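16S rRNA (adenine(1408)-N(1))-methyltransferase (Catenulispora acidiphila, PDB 4X1O) probably methylates N1 of adenine 1408 in 16S ribosomal RNA, with S-adenosyl-L-methionine as the methyl donor, a modification associated with aminoglycoside resistance. Local coordinates at residues 120-125 with 151-156; 162-167 with 229-234; 132-137 with 173-178; 64-69 with 98-103; 199-204 with 238-243. All blocks are in the same frame, centred on the assembly; numbering follows the deposited sequence.

Contact 1 (120-125 with 151-156)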
# COMPACT_ATOMS: atom_id res chain seq x y z
N VAL A 120 -13.08 3.15 -3.89
CA VAL A 120 -12.72 2.65 -5.22
C VAL A 120 -12.05 1.27 -5.19
O VAL A 120 -12.09 0.56 -6.19
CB VAL A 120 -11.77 3.62 -5.95
CG1 VAL A 120 -12.43 5.02 -6.13
CG2 VAL A 120 -10.42 3.73 -5.26
N ALA A 121 -11.47 0.89 -4.07
CA ALA A 121 -10.55 -0.25 -4.08
C ALA A 121 -11.25 -1.59 -3.82
O ALA A 121 -12.02 -1.73 -2.87
CB ALA A 121 -9.45 -0.03 -3.07
N ASP A 122 -10.96 -2.58 -4.67
CA ASP A 122 -11.34 -3.97 -4.40
C ASP A 122 -10.39 -4.63 -3.42
O ASP A 122 -10.71 -5.68 -2.86
CB ASP A 122 -11.36 -4.78 -5.69
CG ASP A 122 -12.43 -4.32 -6.66
OD1 ASP A 122 -13.62 -4.29 -6.27
OD2 ASP A 122 -12.08 -4.00 -7.80
N GLU A 123 -9.22 -4.05 -3.25
CA GLU A 123 -8.19 -4.60 -2.37
C GLU A 123 -7.25 -3.49 -2.00
O GLU A 123 -6.90 -2.68 -2.85
CB GLU A 123 -7.44 -5.74 -3.05
CG GLU A 123 -6.37 -6.39 -2.22
CD GLU A 123 -5.81 -7.62 -2.92
OE1 GLU A 123 -6.08 -7.80 -4.12
OE2 GLU A 123 -5.11 -8.42 -2.26
N VAL A 124 -6.83 -3.45 -0.74
CA VAL A 124 -5.91 -2.41 -0.29
C VAL A 124 -4.67 -3.09 0.25
O VAL A 124 -4.77 -4.02 1.05
CB VAL A 124 -6.54 -1.52 0.79
CG1 VAL A 124 -5.52 -0.49 1.31
CG2 VAL A 124 -7.82 -0.86 0.25
N MET A 125 -3.51 -2.67 -0.21
CA MET A 125 -2.27 -3.29 0.25
C MET A 125 -1.38 -2.26 0.88
O MET A 125 -1.13 -1.21 0.29
CB MET A 125 -1.53 -3.99 -0.90
CG MET A 125 -2.24 -5.22 -1.45
SD MET A 125 -1.14 -6.03 -2.64
CE MET A 125 -0.56 -7.42 -1.66
N VAL A 151 -10.77 4.37 1.26
CA VAL A 151 -10.54 4.07 -0.17
C VAL A 151 -11.13 2.72 -0.57
O VAL A 151 -11.20 2.38 -1.73
CB VAL A 151 -9.03 4.11 -0.54
CG1 VAL A 151 -8.43 5.45 -0.17
CG2 VAL A 151 -8.26 2.95 0.10
N ALA A 152 -11.57 1.95 0.42
CA ALA A 152 -12.02 0.58 0.15
C ALA A 152 -13.51 0.44 -0.14
O ALA A 152 -14.33 1.13 0.47
CB ALA A 152 -11.66 -0.32 1.36
N LYS A 153 -13.85 -0.49 -1.04
CA LYS A 153 -15.22 -0.96 -1.21
C LYS A 153 -15.56 -1.90 -0.06
O LYS A 153 -14.67 -2.56 0.47
CB LYS A 153 -15.41 -1.72 -2.53
CG LYS A 153 -15.23 -0.91 -3.78
CD LYS A 153 -15.35 -1.84 -4.96
CE LYS A 153 -15.23 -1.12 -6.28
NZ LYS A 153 -15.56 -2.08 -7.37
N PRO A 154 -16.84 -1.98 0.31
CA PRO A 154 -17.18 -3.00 1.31
C PRO A 154 -16.76 -4.39 0.86
O PRO A 154 -16.94 -4.74 -0.31
CB PRO A 154 -18.71 -2.89 1.42
CG PRO A 154 -19.03 -1.51 0.95
CD PRO A 154 -18.01 -1.19 -0.12
N GLY A 155 -16.18 -5.16 1.77
CA GLY A 155 -15.74 -6.51 1.46
C GLY A 155 -14.31 -6.59 0.95
O GLY A 155 -13.75 -7.67 0.82
N ALA A 156 -13.71 -5.45 0.62
CA ALA A 156 -12.32 -5.45 0.16
C ALA A 156 -11.36 -5.93 1.24
O ALA A 156 -11.47 -5.50 2.38
CB ALA A 156 -11.91 -4.02 -0.29
O HOH W 1 -13.99 -3.59 -9.88
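Lys153 sets out with CG beside its backbone N (chi1 -65°) and then runs fully extended; Asp122 likewise has CG beside its backbone N, and the two side chains lie alongside each other, pointing the same way. Their ends form a salt bridge, Lys153 NZ to Asp122 OD1 at 3.1 Å; the ammonium group stands on the syn side of that oxygen but 29° out of the carboxylate plane. A water donates to OD2 and accepts a weak bond from NZ, and OD2 also receives the backbone N-H of Ile50. The methylenes of Lys153 pass over the carbonyl of Ala121, with CG 3.4 Å from Ala121 O.

The backbones are bridged once, at Ala121 and Ala152. Ala121 N donates to Val151 O (2.8 Å), an oxygen that also takes a weak, bent bond from Val120 N, and Lys153 N returns an almost straight bond of 2.9 Å to Ala121 O, in the carbonyl plane. On the buried side Val124 CG2 meets Val151 CG2 at 3.8 Å, the two side chains crossing at about a right angle. A type II turn, Lys153 to Ala156, brings Ala156 CB to 3.3 Å from Asp122 O. The arrangement ties the entry of parallel strand 123-127 to the loop leading from helix 142-151 into strand 157-163, part of a right-handed beta-alpha-beta crossover in the Rossmann-like methyltransferase fold.

Contact 2 (162-167 with 229-234)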
# COMPACT_ATOMS: atom_id res chain seq x y z
N ILE A 162 4.57 -5.97 7.28
CA ILE A 162 5.61 -5.18 7.94
C ILE A 162 6.83 -6.06 8.19
O ILE A 162 6.73 -7.09 8.85
CB ILE A 162 5.10 -4.58 9.27
CG1 ILE A 162 3.91 -3.65 9.03
CG2 ILE A 162 6.22 -3.84 10.00
CD1 ILE A 162 3.16 -3.30 10.29
N GLY A 163 7.99 -5.67 7.68
CA GLY A 163 9.21 -6.41 7.99
C GLY A 163 9.62 -6.20 9.44
O GLY A 163 9.66 -5.07 9.91
N THR A 164 9.92 -7.28 10.14
CA THR A 164 10.18 -7.17 11.58
C THR A 164 11.59 -6.71 11.90
O THR A 164 11.90 -6.41 13.06
CB THR A 164 9.94 -8.52 12.28
OG1 THR A 164 10.80 -9.50 11.70
CG2 THR A 164 8.49 -8.95 12.11
N SER A 165 12.45 -6.62 10.89
CA SER A 165 13.81 -6.16 11.13
C SER A 165 13.84 -4.71 11.57
O SER A 165 14.85 -4.24 12.09
CB SER A 165 14.68 -6.35 9.88
OG SER A 165 14.23 -5.51 8.83
N ILE A 166 12.73 -3.99 11.39
CA ILE A 166 12.67 -2.60 11.86
C ILE A 166 12.74 -2.51 13.38
O ILE A 166 13.00 -1.46 13.94
CB ILE A 166 11.40 -1.87 11.38
CG1 ILE A 166 10.15 -2.54 11.93
CG2 ILE A 166 11.37 -1.79 9.85
CD1 ILE A 166 8.85 -1.82 11.56
N TRP A 167 12.49 -3.62 14.08
CA TRP A 167 12.57 -3.56 15.53
C TRP A 167 13.92 -4.04 16.05
O TRP A 167 14.12 -4.21 17.26
CB TRP A 167 11.41 -4.33 16.16
CG TRP A 167 10.27 -3.40 16.48
CD1 TRP A 167 10.29 -2.35 17.36
CD2 TRP A 167 8.99 -3.35 15.86
NE1 TRP A 167 9.09 -1.70 17.37
CE2 TRP A 167 8.27 -2.29 16.45
CE3 TRP A 167 8.36 -4.12 14.87
CZ2 TRP A 167 6.97 -1.98 16.09
CZ3 TRP A 167 7.06 -3.81 14.52
CH2 TRP A 167 6.38 -2.75 15.12
N THR A 229 15.57 -12.16 1.98
CA THR A 229 14.32 -12.47 2.65
C THR A 229 14.25 -11.75 3.98
O THR A 229 15.26 -11.28 4.50
CB THR A 229 14.14 -13.99 2.91
OG1 THR A 229 15.07 -14.42 3.92
CG2 THR A 229 14.33 -14.81 1.65
N GLU A 230 13.05 -11.72 4.53
CA GLU A 230 12.83 -11.14 5.84
C GLU A 230 11.62 -11.78 6.48
O GLU A 230 10.75 -12.31 5.80
CB GLU A 230 12.65 -9.63 5.75
CG GLU A 230 12.62 -8.93 7.10
CD GLU A 230 12.55 -7.43 6.98
OE1 GLU A 230 12.77 -6.90 5.88
OE2 GLU A 230 12.29 -6.78 8.01
N THR A 231 11.57 -11.76 7.81
CA THR A 231 10.36 -12.15 8.50
C THR A 231 9.37 -11.01 8.41
O THR A 231 9.70 -9.86 8.74
CB THR A 231 10.63 -12.48 9.96
OG1 THR A 231 11.57 -13.57 10.03
CG2 THR A 231 9.34 -12.89 10.64
N VAL A 232 8.16 -11.32 7.97
CA VAL A 232 7.14 -10.31 7.80
C VAL A 232 5.99 -10.55 8.74
O VAL A 232 5.52 -11.67 8.86
CB VAL A 232 6.65 -10.29 6.34
CG1 VAL A 232 5.39 -9.43 6.18
CG2 VAL A 232 7.76 -9.81 5.44
N LEU A 233 5.54 -9.49 9.41
CA LEU A 233 4.28 -9.54 10.15
C LEU A 233 3.18 -9.24 9.15
O LEU A 233 3.17 -8.18 8.52
CB LEU A 233 4.27 -8.54 11.30
CG LEU A 233 2.96 -8.41 12.08
CD1 LEU A 233 2.63 -9.70 12.81
CD2 LEU A 233 3.05 -7.24 13.06
N HIS A 234 2.28 -10.20 8.99
CA HIS A 234 1.24 -10.07 7.99
C HIS A 234 -0.11 -10.00 8.65
O HIS A 234 -0.46 -10.86 9.45
CB HIS A 234 1.29 -11.24 7.01
CG HIS A 234 0.45 -11.05 5.80
ND1 HIS A 234 -0.85 -11.51 5.71
CD2 HIS A 234 0.70 -10.42 4.63
CE1 HIS A 234 -1.35 -11.18 4.53
NE2 HIS A 234 -0.43 -10.52 3.85
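Glu230 reaches across to Ser165 and lays one carboxylate oxygen, OE2, against it, just beyond the antiparallel pairing of strands 157-163 and 229-239 in the methyltransferase sheet. OE2 accepts the backbone N-H of Ser165 at 2.9 Å, on its anti side and 16° out of the carboxylate plane. Ser165 OG, placed between its own backbone N and carbonyl carbon (chi1 66°), turns to the same oxygen, and the modelled separation from OE2 is very short, 2.5 Å. The N-H bond is the secure one of the two; the hydroxyl distance is too short to be taken at face value. An extended Glu230 side chain carries the carboxylate past Gly163, whose CA lies 3.6 Å from Glu230 CD.

Next to this grip, Thr164 N donates to Thr231 O at 2.9 Å, nearly straight and close to the line of the carbonyl bond. Thr164 CG2 also lies over this carbonyl, 3.7 Å from Thr231 O. Further along the ladder, Ile162 and Leu233 form a hydrogen-bonded pair through both their N-H and C=O groups, and Gly163 faces Val232 in the following non-hydrogen-bonded pair.

The regular strand stops after Gly163, where residues 164-166 wind into a 3-10 turn that presents the Ser165 N-H to the carboxylate. Outside the pair, Ile162 and Ile166 rest on Leu134 of helix 131-139, and Thr164 and Leu233 touch Leu207 on the edge strand 200-212. At the non-hydrogen-bonded pair, Val232 CG1 packs beside the neighbouring peptide, 3.7 Å from Ile162 N.

Contact 3 (132-137 with 173-178)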
# COMPACT_ATOMS: atom_id res chain seq x y z
N LYS A 132 4.64 8.00 8.98
CA LYS A 132 3.32 8.11 9.60
C LYS A 132 2.43 6.90 9.29
O LYS A 132 1.63 6.45 10.12
CB LYS A 132 2.64 9.40 9.14
CG LYS A 132 1.30 9.64 9.78
CD LYS A 132 1.12 11.12 10.08
CE LYS A 132 0.30 11.32 11.33
NZ LYS A 132 -1.08 10.82 11.12
N LEU A 133 2.56 6.37 8.08
CA LEU A 133 1.77 5.20 7.72
C LEU A 133 2.13 4.01 8.60
O LEU A 133 1.25 3.32 9.10
CB LEU A 133 1.97 4.88 6.22
CG LEU A 133 1.25 3.63 5.70
CD1 LEU A 133 -0.26 3.76 5.87
CD2 LEU A 133 1.60 3.40 4.23
N LEU A 134 3.43 3.78 8.78
CA LEU A 134 3.90 2.69 9.62
C LEU A 134 3.44 2.88 11.08
O LEU A 134 2.85 1.98 11.69
CB LEU A 134 5.42 2.59 9.56
CG LEU A 134 6.10 1.64 10.55
CD1 LEU A 134 5.60 0.21 10.34
CD2 LEU A 134 7.60 1.73 10.41
N ARG A 135 3.71 4.06 11.61
CA ARG A 135 3.37 4.35 13.00
C ARG A 135 1.87 4.25 13.20
O ARG A 135 1.40 3.70 14.20
CB ARG A 135 3.88 5.73 13.41
CG ARG A 135 3.63 6.05 14.88
CD ARG A 135 4.32 7.36 15.23
NE ARG A 135 4.16 7.73 16.63
CZ ARG A 135 4.93 7.29 17.62
NH1 ARG A 135 5.92 6.45 17.37
NH2 ARG A 135 4.69 7.71 18.87
N GLY A 136 1.11 4.72 12.22
CA GLY A 136 -0.34 4.66 12.27
C GLY A 136 -0.90 3.25 12.30
O GLY A 136 -1.85 2.95 13.03
N VAL A 137 -0.32 2.37 11.50
CA VAL A 137 -0.77 1.00 11.46
C VAL A 137 -0.41 0.29 12.75
O VAL A 137 -1.19 -0.48 13.28
CB VAL A 137 -0.19 0.27 10.24
CG1 VAL A 137 -0.30 -1.23 10.41
CG2 VAL A 137 -0.92 0.76 8.97
N LEU A 173 13.05 6.10 13.90
CA LEU A 173 12.44 7.03 14.83
C LEU A 173 10.93 6.89 14.97
O LEU A 173 10.38 7.06 16.07
CB LEU A 173 12.78 8.46 14.41
CG LEU A 173 12.33 9.59 15.34
CD1 LEU A 173 12.92 9.39 16.74
CD2 LEU A 173 12.77 10.91 14.76
N GLU A 174 10.24 6.58 13.87
CA GLU A 174 8.78 6.57 13.91
C GLU A 174 8.20 5.43 14.75
O GLU A 174 7.02 5.46 15.08
CB GLU A 174 8.20 6.53 12.48
CG GLU A 174 8.66 5.35 11.62
CD GLU A 174 9.83 5.71 10.70
OE1 GLU A 174 10.83 6.30 11.18
OE2 GLU A 174 9.75 5.39 9.49
N ILE A 175 9.02 4.45 15.12
CA ILE A 175 8.51 3.40 16.01
C ILE A 175 9.41 3.11 17.20
O ILE A 175 9.16 2.15 17.93
CB ILE A 175 8.30 2.07 15.27
CG1 ILE A 175 9.61 1.62 14.61
CG2 ILE A 175 7.16 2.20 14.26
CD1 ILE A 175 9.68 0.18 14.29
N ARG A 176 10.45 3.91 17.43
CA ARG A 176 11.46 3.47 18.38
C ARG A 176 10.98 3.58 19.82
O ARG A 176 11.56 2.98 20.72
CB ARG A 176 12.77 4.23 18.21
CG ARG A 176 12.75 5.68 18.62
CD ARG A 176 14.09 6.34 18.28
NE ARG A 176 15.18 5.83 19.11
CZ ARG A 176 15.63 6.46 20.19
NH1 ARG A 176 15.10 7.62 20.55
NH2 ARG A 176 16.62 5.93 20.90
N ASP A 177 9.90 4.33 20.04
CA ASP A 177 9.31 4.43 21.37
C ASP A 177 8.24 3.37 21.60
O ASP A 177 7.64 3.31 22.68
CB ASP A 177 8.70 5.82 21.61
CG ASP A 177 7.61 6.17 20.59
OD1 ASP A 177 7.88 6.05 19.37
OD2 ASP A 177 6.51 6.58 21.02
N LEU A 178 8.00 2.53 20.59
CA LEU A 178 6.96 1.51 20.67
C LEU A 178 7.55 0.12 20.81
O LEU A 178 8.56 -0.20 20.19
CB LEU A 178 6.07 1.56 19.43
CG LEU A 178 5.55 2.95 19.03
CD1 LEU A 178 4.77 2.85 17.72
CD2 LEU A 178 4.70 3.54 20.14
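Arg135 of the helix and Asp177 of the loop form a two-pronged salt bridge. The guanidinium meets the carboxylate end-on: NH1 binds OD1 of Asp177 at 2.8 Å, and NH2 binds OD2 of the same residue at 3.0 Å in a nearly straight bond. Both oxygens use their syn lone pairs, and the two planes are only 20° apart. Arg135 gets there with CG anti to the backbone N (chi1 -176°) and a chain extended as far as NE.

A further hydrogen bond joins side chain to backbone. NH1 of Arg135 also donates to Glu174 O at 2.7 Å; the acceptor lies in the guanidinium plane, although NH1 stands well above the plane of that carbonyl. With three bonds in all, the guanidinium is held against rotation.

Apolar contacts lie beside the polar ones. Leu134 crosses Ile175 at about a right angle, CG to CG2 3.9 Å, and its CD2 comes 4.0 Å from Glu174 CG, while the Glu174 carboxylate turns to Gly131 N.

Helix 131-139, which also carries the cofactor-binding Leu133, packs on strand 157-163 and on the loop 173-178, Leu134 touching both Ile162 and Ile175.

Contact 4 (64-69 with 98-103)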
# COMPACT_ATOMS: atom_id res chain seq x y z
N ARG A 64 5.33 -3.75 -10.99
CA ARG A 64 5.38 -5.17 -11.27
C ARG A 64 3.99 -5.81 -11.16
O ARG A 64 3.68 -6.71 -11.94
CB ARG A 64 6.37 -5.88 -10.33
CG ARG A 64 7.83 -5.49 -10.60
CD ARG A 64 8.81 -6.33 -9.78
NE ARG A 64 8.77 -7.73 -10.18
CZ ARG A 64 8.68 -8.75 -9.34
NH1 ARG A 64 8.62 -8.52 -8.03
NH2 ARG A 64 8.64 -10.00 -9.79
N GLN A 65 3.17 -5.37 -10.20
CA GLN A 65 1.78 -5.82 -10.14
C GLN A 65 1.02 -5.46 -11.41
O GLN A 65 0.30 -6.28 -11.95
CB GLN A 65 1.06 -5.21 -8.95
CG GLN A 65 1.54 -5.72 -7.60
CD GLN A 65 1.02 -4.86 -6.48
OE1 GLN A 65 0.65 -3.71 -6.69
NE2 GLN A 65 0.97 -5.42 -5.27
N ALA A 66 1.17 -4.22 -11.84
CA ALA A 66 0.47 -3.74 -13.02
C ALA A 66 0.89 -4.55 -14.25
O ALA A 66 0.06 -4.88 -15.09
CB ALA A 66 0.74 -2.24 -13.23
N ILE A 67 2.18 -4.86 -14.36
CA ILE A 67 2.69 -5.59 -15.51
C ILE A 67 2.14 -7.02 -15.49
O ILE A 67 1.75 -7.56 -16.53
CB ILE A 67 4.24 -5.62 -15.54
CG1 ILE A 67 4.82 -4.21 -15.71
CG2 ILE A 67 4.74 -6.53 -16.67
CD1 ILE A 67 4.51 -3.61 -17.07
N ALA A 68 2.10 -7.62 -14.30
CA ALA A 68 1.65 -9.01 -14.16
C ALA A 68 0.15 -9.14 -14.40
O ALA A 68 -0.33 -10.17 -14.84
CB ALA A 68 2.01 -9.56 -12.79
N HIS A 69 -0.57 -8.08 -14.09
CA HIS A 69 -2.03 -8.11 -14.14
C HIS A 69 -2.59 -6.92 -14.91
O HIS A 69 -3.08 -5.97 -14.31
CB HIS A 69 -2.62 -8.11 -12.74
CG HIS A 69 -2.15 -9.25 -11.89
ND1 HIS A 69 -2.67 -10.52 -12.02
CD2 HIS A 69 -1.20 -9.33 -10.94
CE1 HIS A 69 -2.07 -11.33 -11.16
NE2 HIS A 69 -1.17 -10.63 -10.49
N GLY A 98 7.89 -1.60 -22.03
CA GLY A 98 7.72 -1.75 -20.60
C GLY A 98 6.64 -0.87 -20.00
O GLY A 98 6.54 -0.76 -18.78
N GLY A 99 5.84 -0.23 -20.84
CA GLY A 99 4.79 0.64 -20.36
C GLY A 99 3.70 -0.10 -19.61
O GLY A 99 3.47 -1.28 -19.85
N ALA A 100 3.04 0.60 -18.69
CA ALA A 100 2.01 0.01 -17.84
C ALA A 100 0.89 1.03 -17.69
O ALA A 100 0.86 1.81 -16.74
CB ALA A 100 2.58 -0.39 -16.47
N PRO A 101 -0.02 1.05 -18.67
CA PRO A 101 -1.06 2.07 -18.73
C PRO A 101 -2.08 1.88 -17.63
O PRO A 101 -2.84 2.81 -17.35
CB PRO A 101 -1.69 1.86 -20.11
CG PRO A 101 -1.49 0.40 -20.37
CD PRO A 101 -0.14 0.08 -19.78
N ASN A 102 -2.09 0.71 -16.99
CA ASN A 102 -2.99 0.45 -15.88
C ASN A 102 -2.44 0.81 -14.51
O ASN A 102 -3.04 0.46 -13.49
CB ASN A 102 -3.37 -1.03 -15.86
CG ASN A 102 -2.16 -1.95 -15.78
OD1 ASN A 102 -1.10 -1.66 -16.34
ND2 ASN A 102 -2.33 -3.08 -15.12
N LEU A 103 -1.26 1.42 -14.49
CA LEU A 103 -0.69 1.93 -13.26
C LEU A 103 -0.99 3.42 -13.12
O LEU A 103 -0.72 4.24 -14.02
CB LEU A 103 0.82 1.66 -13.22
CG LEU A 103 1.58 2.16 -12.00
CD1 LEU A 103 1.14 1.32 -10.78
CD2 LEU A 103 3.07 2.06 -12.21
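Helix 60-68 approaches the loop that leads into strand 103-107 most closely at Ala66 and Leu103, whose CA atoms are 5.8 Å apart, and a type I turn from Ala100 to Leu103 bends that loop beside the helix. Within the Rossmann-like methyltransferase fold, the contact joins a helix packed on the sheet to the connection entering the edge strand.

Ala66 is the small residue at its centre. Its CB points to the loop and meets Leu103 CB at 3.9 Å and Ala100 CB at 4.2 Å, so that the helix can come close to the turn. The next residue, Ile67, extends a flexed side chain over the start of the loop; its CD1 touches Ala100 CB at 3.8 Å and lies beside the carbonyl of Gly99. Gly98, with a positive phi of 97°, takes the bend before these residues, and its carbonyl is hydrogen-bonded to Tyr63 of the same helix.

Beyond the apolar patch, Val74 of strand 72-78 touches both Ala66 and Leu103, and Leu103 also packs on Ala91 of helix 85-91. Asn102 supplies the polar link near the end of helix 60-68. Its CG sits between the backbone N and carbonyl carbon (chi1 56°), directing the amide to the helix, and ND2 also bonds Trp72 O. The same ND2 donates to Ala66 O at 3.0 Å, almost straight (172°), with that oxygen in the amide plane.

Contact 5 (199-204 with 238-243)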
# COMPACT_ATOMS: atom_id res chain seq x y z
N GLY A 199 -13.78 -0.15 10.88
CA GLY A 199 -14.28 -0.81 9.68
C GLY A 199 -13.37 -1.84 9.04
O GLY A 199 -13.54 -2.17 7.87
N TRP A 200 -12.41 -2.35 9.79
CA TRP A 200 -11.56 -3.43 9.33
C TRP A 200 -11.66 -4.64 10.24
O TRP A 200 -11.12 -4.65 11.35
CB TRP A 200 -10.09 -3.00 9.25
CG TRP A 200 -9.78 -2.00 8.16
CD1 TRP A 200 -9.35 -0.72 8.32
CD2 TRP A 200 -9.86 -2.23 6.75
NE1 TRP A 200 -9.15 -0.12 7.10
CE2 TRP A 200 -9.46 -1.03 6.12
CE3 TRP A 200 -10.22 -3.32 5.96
CZ2 TRP A 200 -9.40 -0.90 4.73
CZ3 TRP A 200 -10.17 -3.20 4.57
CH2 TRP A 200 -9.76 -1.98 3.98
N GLN A 201 -12.37 -5.66 9.77
CA GLN A 201 -12.56 -6.87 10.57
C GLN A 201 -11.35 -7.78 10.33
O GLN A 201 -11.16 -8.30 9.24
CB GLN A 201 -13.87 -7.56 10.20
CG GLN A 201 -14.30 -8.68 11.17
CD GLN A 201 -14.86 -8.11 12.47
OE1 GLN A 201 -15.77 -7.28 12.45
NE2 GLN A 201 -14.31 -8.56 13.60
N VAL A 202 -10.51 -7.95 11.35
CA VAL A 202 -9.27 -8.71 11.18
C VAL A 202 -9.56 -10.20 10.94
O VAL A 202 -10.37 -10.81 11.64
CB VAL A 202 -8.36 -8.52 12.41
CG1 VAL A 202 -7.13 -9.45 12.34
CG2 VAL A 202 -7.89 -7.05 12.48
N ALA A 203 -8.89 -10.79 9.95
CA ALA A 203 -9.10 -12.19 9.61
C ALA A 203 -7.93 -13.09 9.99
O ALA A 203 -8.11 -14.28 10.31
CB ALA A 203 -9.38 -12.33 8.12
N ASP A 204 -6.72 -12.55 9.91
CA ASP A 204 -5.52 -13.37 10.13
C ASP A 204 -4.37 -12.46 10.50
O ASP A 204 -4.20 -11.39 9.91
CB ASP A 204 -5.19 -14.19 8.88
CG ASP A 204 -4.10 -15.25 9.13
OD1 ASP A 204 -2.89 -14.93 9.06
OD2 ASP A 204 -4.47 -16.42 9.38
N VAL A 238 -10.89 -7.38 6.51
CA VAL A 238 -11.91 -7.19 5.50
C VAL A 238 -12.69 -5.91 5.81
O VAL A 238 -13.05 -5.64 6.96
CB VAL A 238 -12.86 -8.40 5.45
CG1 VAL A 238 -14.07 -8.09 4.58
CG2 VAL A 238 -12.09 -9.63 4.95
N ALA A 239 -12.96 -5.12 4.78
CA ALA A 239 -13.71 -3.88 4.93
C ALA A 239 -15.17 -4.14 5.32
O ALA A 239 -15.90 -4.83 4.60
CB ALA A 239 -13.65 -3.05 3.63
N VAL A 240 -15.55 -3.60 6.48
CA VAL A 240 -16.90 -3.73 7.03
C VAL A 240 -17.37 -2.35 7.49
O VAL A 240 -16.63 -1.37 7.45
CB VAL A 240 -16.94 -4.76 8.23
CG1 VAL A 240 -16.62 -6.19 7.74
CG2 VAL A 240 -15.98 -4.35 9.33
N ASP A 241 -18.62 -2.25 7.93
CA ASP A 241 -19.10 -0.98 8.46
C ASP A 241 -18.31 -0.59 9.70
O ASP A 241 -18.09 -1.40 10.60
CB ASP A 241 -20.59 -1.07 8.84
CG ASP A 241 -21.52 -0.99 7.64
OD1 ASP A 241 -21.06 -0.73 6.52
OD2 ASP A 241 -22.73 -1.18 7.85
N PRO A 242 -17.87 0.67 9.78
CA PRO A 242 -17.28 1.11 11.04
C PRO A 242 -18.32 1.14 12.15
O PRO A 242 -19.52 1.10 11.84
CB PRO A 242 -16.79 2.54 10.73
CG PRO A 242 -16.68 2.59 9.25
CD PRO A 242 -17.78 1.70 8.73
N ARG A 243 -17.87 1.23 13.39
CA ARG A 243 -18.69 1.63 14.55
C ARG A 243 -20.08 1.00 14.59
O ARG A 243 -21.03 1.62 15.06
CB ARG A 243 -18.84 3.17 14.61
CG ARG A 243 -19.17 3.86 13.28
CD ARG A 243 -19.46 5.35 13.37
NE ARG A 243 -18.96 6.04 12.18
CZ ARG A 243 -19.67 6.24 11.08
NH1 ARG A 243 -20.92 5.80 11.00
NH2 ARG A 243 -19.13 6.87 10.04
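Gly199 O accepts the N-H of Val240 at 2.8 Å in an almost straight bond, with the donor 41° out of the carbonyl plane, and it also receives the CA-H of Ala239. Gln201 and Val238 then form a hydrogen-bonded pair: Gln201 N gives to Val238 O at 2.9 Å, and Val238 N to Gln201 O at the same length. The N-H of Trp200 turns back to Leu195 O of helix 191-197, as part of the helix end. Ala239, its partner in the non-hydrogen-bonded pair, has its N-H and C=O taken up by Ala156 and Gly155. Val240 O goes to Arg149.

With chi1 at -69°, Trp200 brings its six-membered ring to Ala239, where CZ3 lies 3.6 Å from CB and 3.4 Å from the backbone N. The indole N-H makes a weak bond to Leu145 O. Gln201 CB and Val240 CG1 touch at 3.9 Å beside the ladder.

Gly199, with phi 99°, is the C-prime residue of a Schellman motif closing helix 191-197, and Pro242 packs by it. The helix end thus leads into edge strand 200-212, which pairs antiparallel with strand 229-239 at the end of the Rossmann-like methyltransferase sheet.

In the fold
Contact 1 is the most buried of the five; the others are only partly so. Contacts 2 and 5 both use strand 229-239, near its two ends and about 23 Å apart between centres: one pairs it with strand 157-163, the other with edge strand 200-212. Contacts 1 and 5 touch through the backbone of Gly155 and Ala156 with Ala239. Contacts 2 and 3 meet where Trp167 NE1 reaches Leu178 O and Ile166 packs on Ile175. Backbone ladders dominate contacts 2 and 5, whereas contacts 3 and 4 join helices to loops through side chains: a charged grip in contact 3, small apolar groups and one amide in contact 4, on opposite sides of the chain's centre.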